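PDB 6H21: probable ss-1,3-N-acetylglucosaminyltransferase, which is probably a glycosyltransferase, with a family 2 domain of the GT-A type and a helical region related to the TarS linker domain. Local coordinates for residues F202-L207 / Y252-K257. Numbering follows the deposited sequence.
Sequences FTIEFL and YKAIYK
The methyl CB of Ala254 meets two side chains of the facing helix. It lies 4.1 Å from CG2 of Ile204 and 4.1 Å from CG of Glu205. These neighbours come from adjacent positions on one helix. Ile204 reaches across with its short branch. Its CG2 stands anti to the backbone N, which turns this methyl toward the partner helix. The same CG2 also approaches CG1 of Ile255, at 4.3 Å. Ile255 does not set out straight at the partner from its backbone, but the end of its side chain comes nearer. Glu205 takes part with its aliphatic stem rather than its carboxylate. CG lies anti to the carbonyl carbon (chi1 -75°), and the chain is extended from there (chi2 -174°). The carboxylate is thereby carried away from the alanine methyl. OE2 has a long, weak ion pair with Lys191.

The two helix segments run almost exactly parallel, at 3°, with their axes 9.2 Å apart at closest approach. The small alanine is consistent with the near backbones: CA of Glu205 and CA of Ala254 are 5.8 Å apart. Helix 198-207 turns its other side, with Phe202 and Phe206, to Phe178. Helix 242-256 has helix 264-281 behind it, where Ile255 touches Leu270 and Tyr256 OH hydrogen-bonds with His268 ND1. The contact thus joins a helix beside the sheet of the GT-A fold to a helix of the TarS-linker-like region. The side chain of Ile204 is about 13 Å from the bound uridine-diphosphate-N-acetylglucosamine.

No hydrogen bond or salt bridge crosses between the segments. The 134 Å² of buried surface is small, and the contacts are all carbon to carbon, so this join probably rests on van der Waals contact and partial exclusion of water.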
# COMPACT_ATOMS: atom_id res chain seq x y z
N PHE C 202 -5.58 -19.45 30.10
CA PHE C 202 -5.33 -20.46 31.12
C PHE C 202 -4.16 -21.36 30.70
O PHE C 202 -3.26 -21.57 31.47
CB PHE C 202 -6.59 -21.28 31.40
CG PHE C 202 -6.42 -22.34 32.47
CD1 PHE C 202 -5.84 -23.56 32.15
CD2 PHE C 202 -6.80 -22.10 33.77
CE1 PHE C 202 -5.66 -24.53 33.13
CE2 PHE C 202 -6.63 -23.06 34.75
CZ PHE C 202 -6.05 -24.28 34.43
N THR C 203 -4.19 -21.87 29.46
CA THR C 203 -3.13 -22.76 28.98
C THR C 203 -1.78 -22.03 28.93
O THR C 203 -0.76 -22.60 29.35
CB THR C 203 -3.48 -23.38 27.62
OG1 THR C 203 -4.69 -24.13 27.76
CG2 THR C 203 -2.39 -24.28 27.10
N ILE C 204 -1.77 -20.77 28.46
CA ILE C 204 -0.55 -19.96 28.42
C ILE C 204 -0.01 -19.72 29.85
O ILE C 204 1.19 -19.85 30.06
CB ILE C 204 -0.79 -18.62 27.69
CG1 ILE C 204 -1.08 -18.84 26.20
CG2 ILE C 204 0.36 -17.64 27.93
CD1 ILE C 204 0.13 -18.84 25.30
N GLU C 205 -0.89 -19.33 30.79
CA GLU C 205 -0.49 -19.11 32.20
C GLU C 205 0.16 -20.40 32.73
O GLU C 205 1.18 -20.34 33.42
CB GLU C 205 -1.67 -18.67 33.08
CG GLU C 205 -2.08 -17.21 32.86
CD GLU C 205 -3.15 -16.60 33.77
OE1 GLU C 205 -3.99 -17.35 34.32
OE2 GLU C 205 -3.16 -15.36 33.91
N PHE C 206 -0.43 -21.55 32.37
CA PHE C 206 0.10 -22.83 32.81
C PHE C 206 1.49 -23.07 32.20
O PHE C 206 2.42 -23.45 32.93
CB PHE C 206 -0.82 -23.99 32.43
CG PHE C 206 -0.45 -25.29 33.10
CD1 PHE C 206 0.49 -26.13 32.54
CD2 PHE C 206 -1.03 -25.65 34.31
CE1 PHE C 206 0.83 -27.32 33.17
CE2 PHE C 206 -0.68 -26.83 34.93
CZ PHE C 206 0.25 -27.67 34.37
N LEU C 207 1.60 -22.88 30.89
CA LEU C 207 2.87 -23.10 30.13
C LEU C 207 4.02 -22.24 30.70
O LEU C 207 5.14 -22.70 30.80
CB LEU C 207 2.66 -22.79 28.64
CG LEU C 207 1.82 -23.79 27.85
CD1 LEU C 207 1.49 -23.24 26.47
CD2 LEU C 207 2.53 -25.13 27.73
N TYR C 252 -0.02 -11.78 26.75
CA TYR C 252 1.29 -11.14 26.62
C TYR C 252 1.92 -10.87 27.99
O TYR C 252 3.11 -11.12 28.15
CB TYR C 252 1.17 -9.85 25.81
CG TYR C 252 0.98 -10.08 24.34
CD1 TYR C 252 1.98 -10.65 23.58
CD2 TYR C 252 -0.20 -9.73 23.72
CE1 TYR C 252 1.83 -10.84 22.22
CE2 TYR C 252 -0.38 -9.92 22.36
CZ TYR C 252 0.65 -10.47 21.61
OH TYR C 252 0.50 -10.63 20.27
N LYS C 253 1.11 -10.40 28.96
CA LYS C 253 1.55 -10.14 30.33
C LYS C 253 2.10 -11.44 30.96
O LYS C 253 3.14 -11.39 31.60
CB LYS C 253 0.44 -9.57 31.21
CG LYS C 253 0.03 -8.13 30.89
CD LYS C 253 -0.40 -7.30 32.08
CE LYS C 253 -1.84 -7.49 32.52
N ALA C 254 1.41 -12.57 30.74
CA ALA C 254 1.82 -13.88 31.28
C ALA C 254 3.18 -14.30 30.71
O ALA C 254 4.01 -14.84 31.42
CB ALA C 254 0.78 -14.95 31.02
N ILE C 255 3.39 -14.04 29.42
CA ILE C 255 4.65 -14.38 28.79
C ILE C 255 5.78 -13.55 29.41
O ILE C 255 6.84 -14.07 29.78
CB ILE C 255 4.56 -14.17 27.27
CG1 ILE C 255 3.67 -15.24 26.64
CG2 ILE C 255 5.94 -14.11 26.64
CD1 ILE C 255 3.40 -15.01 25.17
N TYR C 256 5.54 -12.24 29.55
CA TYR C 256 6.61 -11.32 29.94
C TYR C 256 6.92 -11.41 31.44
O TYR C 256 7.98 -10.92 31.85
CB TYR C 256 6.32 -9.89 29.50
CG TYR C 256 6.78 -9.64 28.09
CD1 TYR C 256 8.12 -9.35 27.84
CD2 TYR C 256 5.92 -9.75 27.02
CE1 TYR C 256 8.56 -9.12 26.54
CE2 TYR C 256 6.35 -9.55 25.72
CZ TYR C 256 7.68 -9.25 25.49
OH TYR C 256 8.08 -9.03 24.21
N LYS C 257 6.02 -12.04 32.23
CA LYS C 257 6.27 -12.32 33.65
C LYS C 257 6.68 -13.78 33.88
O LYS C 257 6.71 -14.19 35.00
CB LYS C 257 5.02 -12.13 34.52
CG LYS C 257 4.63 -10.69 34.85
CD LYS C 257 3.13 -10.56 35.10